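Local structure of glucose 1-dehydrogenase (Haloferax mediterranei, 2B5W) at residues V30-V35 with I352-V357; L327-H332 with T346-A351. The protein catalyses the zinc-dependent oxidation of D-glucose to D-glucono-1,5-lactone, and of several other aldose sugars, with NADP(+), its preferred electron acceptor, or NAD(+). The protein carries 1 engineered substitution. One frame throughout, in Å; residues are numbered along the deposited sequence.

Contact 1: residues V30-V35 with I352-V357; sequences VRTLRV and IEFSTV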
ATOM      1  N   VAL A  30      -7.929  11.584  36.386  1.00 19.84           N
ATOM      2  CA  VAL A  30      -7.234  10.309  36.485  1.00 17.52           C
ATOM      3  C   VAL A  30      -5.982  10.491  37.339  1.00 17.76           C
ATOM      4  O   VAL A  30      -5.189  11.421  37.132  1.00 17.74           O
ATOM      5  CB  VAL A  30      -6.824   9.830  35.079  1.00 18.18           C
ATOM      6  CG1 VAL A  30      -6.134   8.427  35.183  1.00 17.40           C
ATOM      7  CG2 VAL A  30      -8.002   9.845  34.083  1.00 20.65           C
ATOM      8  N   ARG A  31      -5.747   9.559  38.258  1.00 16.95           N
ATOM      9  CA  ARG A  31      -4.487   9.458  38.964  1.00 16.73           C
ATOM     10  C   ARG A  31      -3.566   8.551  38.176  1.00 18.16           C
ATOM     11  O   ARG A  31      -3.879   7.383  37.955  1.00 17.51           O
ATOM     12  CB  ARG A  31      -4.677   8.903  40.373  1.00 18.26           C
ATOM     13  CG  ARG A  31      -3.402   8.726  41.127  1.00 21.85           C
ATOM     14  CD  ARG A  31      -3.588   8.409  42.629  1.00 24.70           C
ATOM     15  NE  ARG A  31      -4.633   7.425  42.970  1.00 24.87           N
ATOM     16  CZ  ARG A  31      -4.464   6.126  43.048  1.00 28.71           C
ATOM     17  NH1 ARG A  31      -5.466   5.368  43.456  1.00 34.13           N
ATOM     18  NH2 ARG A  31      -3.323   5.555  42.726  1.00 30.49           N
ATOM     19  N   THR A  32      -2.410   9.079  37.802  1.00 17.17           N
ATOM     20  CA  THR A  32      -1.434   8.311  37.024  1.00 15.08           C
ATOM     21  C   THR A  32      -0.841   7.165  37.820  1.00 15.66           C
ATOM     22  O   THR A  32      -0.415   7.345  38.966  1.00 17.16           O
ATOM     23  CB  THR A  32      -0.335   9.237  36.547  1.00 16.43           C
ATOM     24  OG1 THR A  32      -0.956  10.316  35.835  1.00 17.65           O
ATOM     25  CG2 THR A  32       0.594   8.545  35.594  1.00 17.26           C
ATOM     26  N   LEU A  33      -0.829   5.973  37.218  1.00 14.87           N
ATOM     27  CA  LEU A  33      -0.196   4.793  37.827  1.00 15.27           C
ATOM     28  C   LEU A  33       1.223   4.691  37.258  1.00 17.16           C
ATOM     29  O   LEU A  33       2.186   4.897  37.974  1.00 17.17           O
ATOM     30  CB  LEU A  33      -1.002   3.512  37.567  1.00 14.55           C
ATOM     31  CG  LEU A  33      -2.361   3.517  38.242  1.00 15.32           C
ATOM     32  CD1 LEU A  33      -3.218   2.440  37.606  1.00 18.95           C
ATOM     33  CD2 LEU A  33      -2.247   3.269  39.716  1.00 18.35           C
ATOM     34  N   ARG A  34       1.355   4.378  35.960  1.00 14.36           N
ATOM     35  CA  ARG A  34       2.653   4.229  35.285  1.00 15.31           C
ATOM     36  C   ARG A  34       2.620   4.843  33.910  1.00 14.71           C
ATOM     37  O   ARG A  34       1.579   4.850  33.258  1.00 16.86           O
ATOM     38  CB  ARG A  34       3.035   2.750  35.157  1.00 15.25           C
ATOM     39  CG  ARG A  34       3.361   2.098  36.491  1.00 18.51           C
ATOM     40  CD  ARG A  34       3.436   0.577  36.394  1.00 18.29           C
ATOM     41  NE  ARG A  34       3.938   0.042  37.649  1.00 17.45           N
ATOM     42  CZ  ARG A  34       4.511  -1.123  37.754  1.00 17.49           C
ATOM     43  NH1 ARG A  34       4.567  -1.940  36.717  1.00 17.22           N
ATOM     44  NH2 ARG A  34       5.018  -1.503  38.941  1.00 21.17           N
ATOM     45  N   VAL A  35       3.755   5.357  33.453  1.00 14.10           N
ATOM     46  CA  VAL A  35       3.889   5.906  32.112  1.00 15.76           C
ATOM     47  C   VAL A  35       5.148   5.341  31.495  1.00 18.04           C
ATOM     48  O   VAL A  35       6.228   5.392  32.084  1.00 15.32           O
ATOM     49  CB  VAL A  35       3.950   7.447  32.101  1.00 15.78           C
ATOM     50  CG1 VAL A  35       3.954   7.961  30.686  1.00 17.47           C
ATOM     51  CG2 VAL A  35       2.824   8.023  32.894  1.00 16.43           C
ATOM     52  N   ILE A 352       7.906   4.776  34.354  1.00 13.68           N
ATOM     53  CA  ILE A 352       7.942   5.466  35.630  1.00 16.16           C
ATOM     54  C   ILE A 352       6.630   5.240  36.357  1.00 18.36           C
ATOM     55  O   ILE A 352       5.563   5.441  35.798  1.00 17.76           O
ATOM     56  CB  ILE A 352       8.161   6.967  35.434  1.00 18.03           C
ATOM     57  CG1 ILE A 352       9.508   7.189  34.721  1.00 18.93           C
ATOM     58  CG2 ILE A 352       8.132   7.693  36.795  1.00 19.15           C
ATOM     59  CD1 ILE A 352       9.690   8.575  34.132  1.00 23.87           C
ATOM     60  N   GLU A 353       6.725   4.849  37.616  1.00 15.91           N
ATOM     61  CA  GLU A 353       5.584   4.620  38.470  1.00 15.93           C
ATOM     62  C   GLU A 353       5.330   5.850  39.329  1.00 19.12           C
ATOM     63  O   GLU A 353       6.162   6.199  40.174  1.00 19.42           O
ATOM     64  CB  GLU A 353       5.805   3.401  39.356  1.00 16.72           C
ATOM     65  CG  GLU A 353       4.623   3.112  40.280  1.00 17.31           C
ATOM     66  CD  GLU A 353       4.724   1.770  40.912  1.00 24.72           C
ATOM     67  OE1 GLU A 353       5.383   1.664  41.957  1.00 25.80           O
ATOM     68  OE2 GLU A 353       4.098   0.836  40.379  1.00 24.92           O
ATOM     69  N   PHE A 354       4.184   6.454  39.132  1.00 17.11           N
ATOM     70  CA  PHE A 354       3.704   7.591  39.923  1.00 17.88           C
ATOM     71  C   PHE A 354       2.927   7.197  41.177  1.00 21.25           C
ATOM     72  O   PHE A 354       2.961   7.896  42.203  1.00 21.37           O
ATOM     73  CB  PHE A 354       2.866   8.525  39.049  1.00 17.66           C
ATOM     74  CG  PHE A 354       3.692   9.322  38.094  1.00 17.77           C
ATOM     75  CD1 PHE A 354       4.184   8.745  36.939  1.00 19.33           C
ATOM     76  CD2 PHE A 354       4.011  10.637  38.369  1.00 20.75           C
ATOM     77  CE1 PHE A 354       4.993   9.474  36.076  1.00 20.35           C
ATOM     78  CE2 PHE A 354       4.828  11.358  37.496  1.00 21.01           C
ATOM     79  CZ  PHE A 354       5.312  10.762  36.374  1.00 20.71           C
ATOM     80  N   SER A 355       2.225   6.069  41.094  1.00 18.43           N
ATOM     81  CA  SER A 355       1.411   5.581  42.193  1.00 18.13           C
ATOM     82  C   SER A 355       1.007   4.144  41.935  1.00 17.08           C
ATOM     83  O   SER A 355       1.137   3.647  40.816  1.00 18.23           O
ATOM     84  CB  SER A 355       0.176   6.450  42.355  1.00 19.03           C
ATOM     85  OG  SER A 355      -0.830   6.181  41.368  1.00 19.63           O
ATOM     86  N   THR A 356       0.558   3.482  42.991  1.00 19.00           N
ATOM     87  CA  THR A 356      -0.004   2.146  42.908  1.00 21.17           C
ATOM     88  C   THR A 356      -1.517   2.218  43.051  1.00 20.44           C
ATOM     89  O   THR A 356      -2.086   3.210  43.510  1.00 23.88           O
ATOM     90  CB  THR A 356       0.581   1.239  44.012  1.00 28.81           C
ATOM     91  OG1 THR A 356       0.300   1.826  45.272  1.00 26.18           O
ATOM     92  CG2 THR A 356       2.108   1.182  43.995  1.00 32.08           C
ATOM     93  N   VAL A 357      -2.191   1.148  42.655  1.00 22.06           N
ATOM     94  CA  VAL A 357      -3.639   1.170  42.661  1.00 23.31           C
ATOM     95  C   VAL A 357      -4.176   1.283  44.106  1.00 34.44           C
ATOM     96  O   VAL A 357      -3.636   0.663  45.022  1.00 32.44           O
ATOM     97  CB  VAL A 357      -4.225  -0.062  41.961  1.00 27.40           C
ATOM     98  CG1 VAL A 357      -5.740  -0.046  42.096  1.00 33.24           C
ATOM     99  CG2 VAL A 357      -3.824  -0.087  40.461  1.00 31.25           C
TER
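In the GroES-like catalytic domain of this zinc-containing alcohol dehydrogenase family member, strand 27-37 takes the C-terminal end of the chain as an antiparallel neighbour. Val35 and Ile352 form the hydrogen-bonded pair: Val35 N gives to Ile352 O at 3.0 Å, and Ile352 N returns a bond to Val35 O. At the adjoining non-hydrogen-bonded pair, Arg34 meets Glu353 in a salt bridge. Both NE and NH2 of Arg34 grip the single atom OE2 of Glu353, NE at 2.8 Å, from the same face of the carboxylate. OE2 lies in the guanidinium plane, although the two planes are turned 40° apart. Two long, flexible chains suit this partly exposed place, where oppositely charged ends can meet.

Along its other edge, strand 27-37 has a classic beta bulge, in which Leu33 and Arg34 share Val66 of strand 64-71 as their partner. Past Glu353 the C-terminal segment leaves the strand, yet Leu33 O still accepts from Phe354 N at 2.8 Å and, weakly, from Ser355 N. The small hydroxyl of Ser355 then serves two partners: OG donates to Thr32 O at 2.7 Å and accepts from Arg31 NH2 at 2.9 Å. The bend of the Arg31 chain at chi3 (43°) brings that same NH2 within 2.8 Å of Thr356 O, which it meets from above the carbonyl plane. Among the apolar groups, Leu33 CD2 packs on Val357 CG2 at 3.8 Å, while Phe354 lies alongside Thr32, its CD1 3.8 Å from the methyl CG2.

Contact 2: residues L327-H332 with T346-A351; sequences LVTGVH and TTIKTA. With K (potassium ion), chain D.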
ATOM      1  N   LEU A 327      10.911  -8.072  28.372  1.00 17.55           N
ATOM      2  CA  LEU A 327      10.771  -6.825  27.650  1.00 14.71           C
ATOM      3  C   LEU A 327      10.940  -5.610  28.539  1.00 13.98           C
ATOM      4  O   LEU A 327      11.598  -4.647  28.148  1.00 17.59           O
ATOM      5  CB  LEU A 327       9.389  -6.776  26.966  1.00 17.48           C
ATOM      6  CG  LEU A 327       9.138  -5.517  26.105  1.00 17.12           C
ATOM      7  CD1 LEU A 327       9.817  -5.627  24.783  1.00 19.27           C
ATOM      8  CD2 LEU A 327       7.613  -5.301  25.937  1.00 21.31           C
ATOM      9  N   VAL A 328      10.302  -5.659  29.701  1.00 18.02           N
ATOM     10  CA  VAL A 328      10.276  -4.531  30.646  1.00 16.98           C
ATOM     11  C   VAL A 328      11.489  -4.651  31.581  1.00 15.04           C
ATOM     12  O   VAL A 328      11.508  -5.413  32.558  1.00 18.98           O
ATOM     13  CB  VAL A 328       8.944  -4.444  31.397  1.00 16.30           C
ATOM     14  CG1 VAL A 328       8.967  -3.212  32.312  1.00 21.33           C
ATOM     15  CG2 VAL A 328       7.798  -4.320  30.412  1.00 17.73           C
ATOM     16  N   THR A 329      12.511  -3.895  31.225  1.00 16.10           N
ATOM     17  CA  THR A 329      13.793  -3.994  31.903  1.00 17.00           C
ATOM     18  C   THR A 329      13.879  -3.129  33.126  1.00 20.65           C
ATOM     19  O   THR A 329      14.765  -3.348  33.969  1.00 22.60           O
ATOM     20  CB  THR A 329      14.949  -3.725  30.941  1.00 17.30           C
ATOM     21  OG1 THR A 329      14.745  -2.523  30.219  1.00 20.44           O
ATOM     22  CG2 THR A 329      15.072  -4.797  29.855  1.00 23.45           C
ATOM     23  N   GLY A 330      12.965  -2.170  33.274  1.00 19.54           N
ATOM     24  CA  GLY A 330      12.931  -1.372  34.488  1.00 21.23           C
ATOM     25  C   GLY A 330      11.678  -0.549  34.659  1.00 19.97           C
ATOM     26  O   GLY A 330      11.318   0.174  33.745  1.00 20.70           O
ATOM     27  N   VAL A 331      11.041  -0.670  35.811  1.00 18.34           N
ATOM     28  CA  VAL A 331       9.992   0.217  36.233  1.00 16.70           C
ATOM     29  C   VAL A 331      10.575   0.984  37.425  1.00 18.51           C
ATOM     30  O   VAL A 331      11.051   0.380  38.393  1.00 21.73           O
ATOM     31  CB  VAL A 331       8.725  -0.512  36.618  1.00 19.83           C
ATOM     32  CG1 VAL A 331       7.674   0.493  37.007  1.00 20.67           C
ATOM     33  CG2 VAL A 331       8.201  -1.323  35.407  1.00 21.19           C
ATOM     34  N   HIS A 332      10.580   2.294  37.310  1.00 17.87           N
ATOM     35  CA  HIS A 332      11.262   3.166  38.249  1.00 18.15           C
ATOM     36  C   HIS A 332      10.285   4.043  38.953  1.00 19.58           C
ATOM     37  O   HIS A 332       9.459   4.714  38.325  1.00 19.52           O
ATOM     38  CB  HIS A 332      12.274   3.995  37.501  1.00 17.79           C
ATOM     39  CG  HIS A 332      13.335   3.160  36.876  1.00 23.56           C
ATOM     40  ND1 HIS A 332      13.281   2.730  35.564  1.00 25.08           N
ATOM     41  CD2 HIS A 332      14.442   2.598  37.413  1.00 20.90           C
ATOM     42  CE1 HIS A 332      14.339   1.974  35.316  1.00 20.05           C
ATOM     43  NE2 HIS A 332      15.051   1.869  36.421  1.00 28.24           N
ATOM     44  N   THR A 346      21.171  -2.613  27.031  1.00 20.34           N
ATOM     45  CA  THR A 346      20.452  -3.448  27.990  1.00 22.24           C
ATOM     46  C   THR A 346      19.115  -2.889  28.467  1.00 21.13           C
ATOM     47  O   THR A 346      18.436  -3.546  29.287  1.00 23.28           O
ATOM     48  CB  THR A 346      21.296  -3.734  29.225  1.00 27.04           C
ATOM     49  OG1 THR A 346      21.679  -2.504  29.839  1.00 29.97           O
ATOM     50  CG2 THR A 346      22.563  -4.441  28.855  1.00 33.13           C
ATOM     51  N   THR A 347      18.769  -1.681  28.004  1.00 20.30           N
ATOM     52  CA  THR A 347      17.494  -1.045  28.338  1.00 19.31           C
ATOM     53  C   THR A 347      16.583  -1.313  27.183  1.00 18.49           C
ATOM     54  O   THR A 347      16.898  -0.966  26.070  1.00 23.76           O
ATOM     55  CB  THR A 347      17.684   0.445  28.544  1.00 27.07           C
ATOM     56  OG1 THR A 347      18.643   0.656  29.603  1.00 26.41           O
ATOM     57  CG2 THR A 347      16.427   1.071  29.068  1.00 25.33           C
ATOM     58  N   ILE A 348      15.481  -2.014  27.419  1.00 17.26           N
ATOM     59  CA  ILE A 348      14.562  -2.298  26.321  1.00 16.84           C
ATOM     60  C   ILE A 348      13.313  -1.439  26.502  1.00 19.92           C
ATOM     61  O   ILE A 348      13.132  -0.478  25.779  1.00 22.32           O
ATOM     62  CB  ILE A 348      14.245  -3.776  26.225  1.00 20.91           C
ATOM     63  CG1 ILE A 348      15.541  -4.558  25.980  1.00 18.53           C
ATOM     64  CG2 ILE A 348      13.223  -4.018  25.093  1.00 19.41           C
ATOM     65  CD1 ILE A 348      15.365  -6.037  26.007  1.00 20.32           C
ATOM     66  N   LYS A 349      12.463  -1.791  27.448  1.00 17.59           N
ATOM     67  CA  LYS A 349      11.309  -0.981  27.786  1.00 17.47           C
ATOM     68  C   LYS A 349      11.304  -0.601  29.260  1.00 15.98           C
ATOM     69  O   LYS A 349      11.475  -1.461  30.104  1.00 17.48           O
ATOM     70  CB  LYS A 349      10.024  -1.758  27.497  1.00 18.06           C
ATOM     71  CG  LYS A 349       8.771  -0.991  27.754  1.00 18.13           C
ATOM     72  CD  LYS A 349       8.663   0.103  26.698  1.00 24.37           C
ATOM     73  CE  LYS A 349       7.414   0.872  26.783  1.00 37.00           C
ATOM     74  NZ  LYS A 349       7.475   1.897  25.720  1.00 22.81           N
ATOM     75  N   THR A 350      11.058   0.672  29.530  1.00 18.16           N
ATOM     76  CA  THR A 350      10.997   1.198  30.889  1.00 16.02           C
ATOM     77  C   THR A 350       9.738   1.969  31.092  1.00 17.82           C
ATOM     78  O   THR A 350       9.075   2.338  30.136  1.00 18.74           O
ATOM     79  CB  THR A 350      12.152   2.135  31.180  1.00 20.53           C
ATOM     80  OG1 THR A 350      12.088   3.265  30.302  1.00 19.99           O
ATOM     81  CG2 THR A 350      13.525   1.485  30.919  1.00 22.42           C
ATOM     82  N   ALA A 351       9.415   2.196  32.347  1.00 16.37           N
ATOM     83  CA  ALA A 351       8.314   3.041  32.737  1.00 16.08           C
ATOM     84  C   ALA A 351       8.650   3.716  34.050  1.00 17.22           C
ATOM     85  O   ALA A 351       9.529   3.271  34.766  1.00 16.94           O
ATOM     86  CB  ALA A 351       7.030   2.236  32.904  1.00 14.44           C
TER
HETATM   87  K     K D 901      17.907   0.408  23.994  1.00 23.22           K
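Thr329 meets the 346-351 segment through both branches of its side chain. Its OG1, set between the backbone N and the carbonyl carbon (chi1 50°), accepts a nearly straight bond of 2.9 Å from Ile348 N. The methyl CG2 packs against Ile348 CB and CG1. A threonine suits this edge, offering an acceptor and an apolar surface together. Thr329 N also donates to Lys349 O.

Lys349 N donates to Leu327 O at 3.1 Å, and the two side chains lie side by side, pointing the same way. Here helix 321-327 gives way to strand 328-333, parallel to strand 349-353; Val328 pairs with Lys349 and Gly330 with Thr350, so Thr329 is the extra residue of a beta bulge. Farther along, the Lys349 chain bends at chi2 (70°), carrying NZ to a salt bridge with Glu64, a ligand of the catalytic zinc.

Ala351 donates from N to Gly330 O and accepts at O from His332 N, its small methyl buried beside Phe147. Ile348 packs on helix 213-220, and its CG2 touches Leu327 CD1 at 3.8 Å, the side chains crossing at about a right angle. A serine here, losing CG1, CG2 and CD1, would probably leave Leu327 CD1 without its apolar partner, strip Thr329 CG2 of most of its packing and open a gap toward that helix. Just before Ile348, Thr347 O binds a potassium ion at 2.7 Å; Asp344 O is a second ligand.

From the N terminus, strand 27-37 comes first, but its partner in contact 1 arrives only at the end of the chain, so this contact closes a loop of 316 residues that includes the nucleotide-binding Rossmann sheet. Contact 2 is nested inside it: the chain leaves helix 321-327, forms strand 328-333, and returns after 13 residues as the segment 346-351. Strand 349-353 serves both contacts, lying between 328-333 and 27-37 in one mixed sheet, with a parallel neighbour in contact 2 and an antiparallel one in contact 1. A probable hydrogen bond from Glu353 N to His332 O continues the pairing, and Val331 packs on the Arg34 guanidinium.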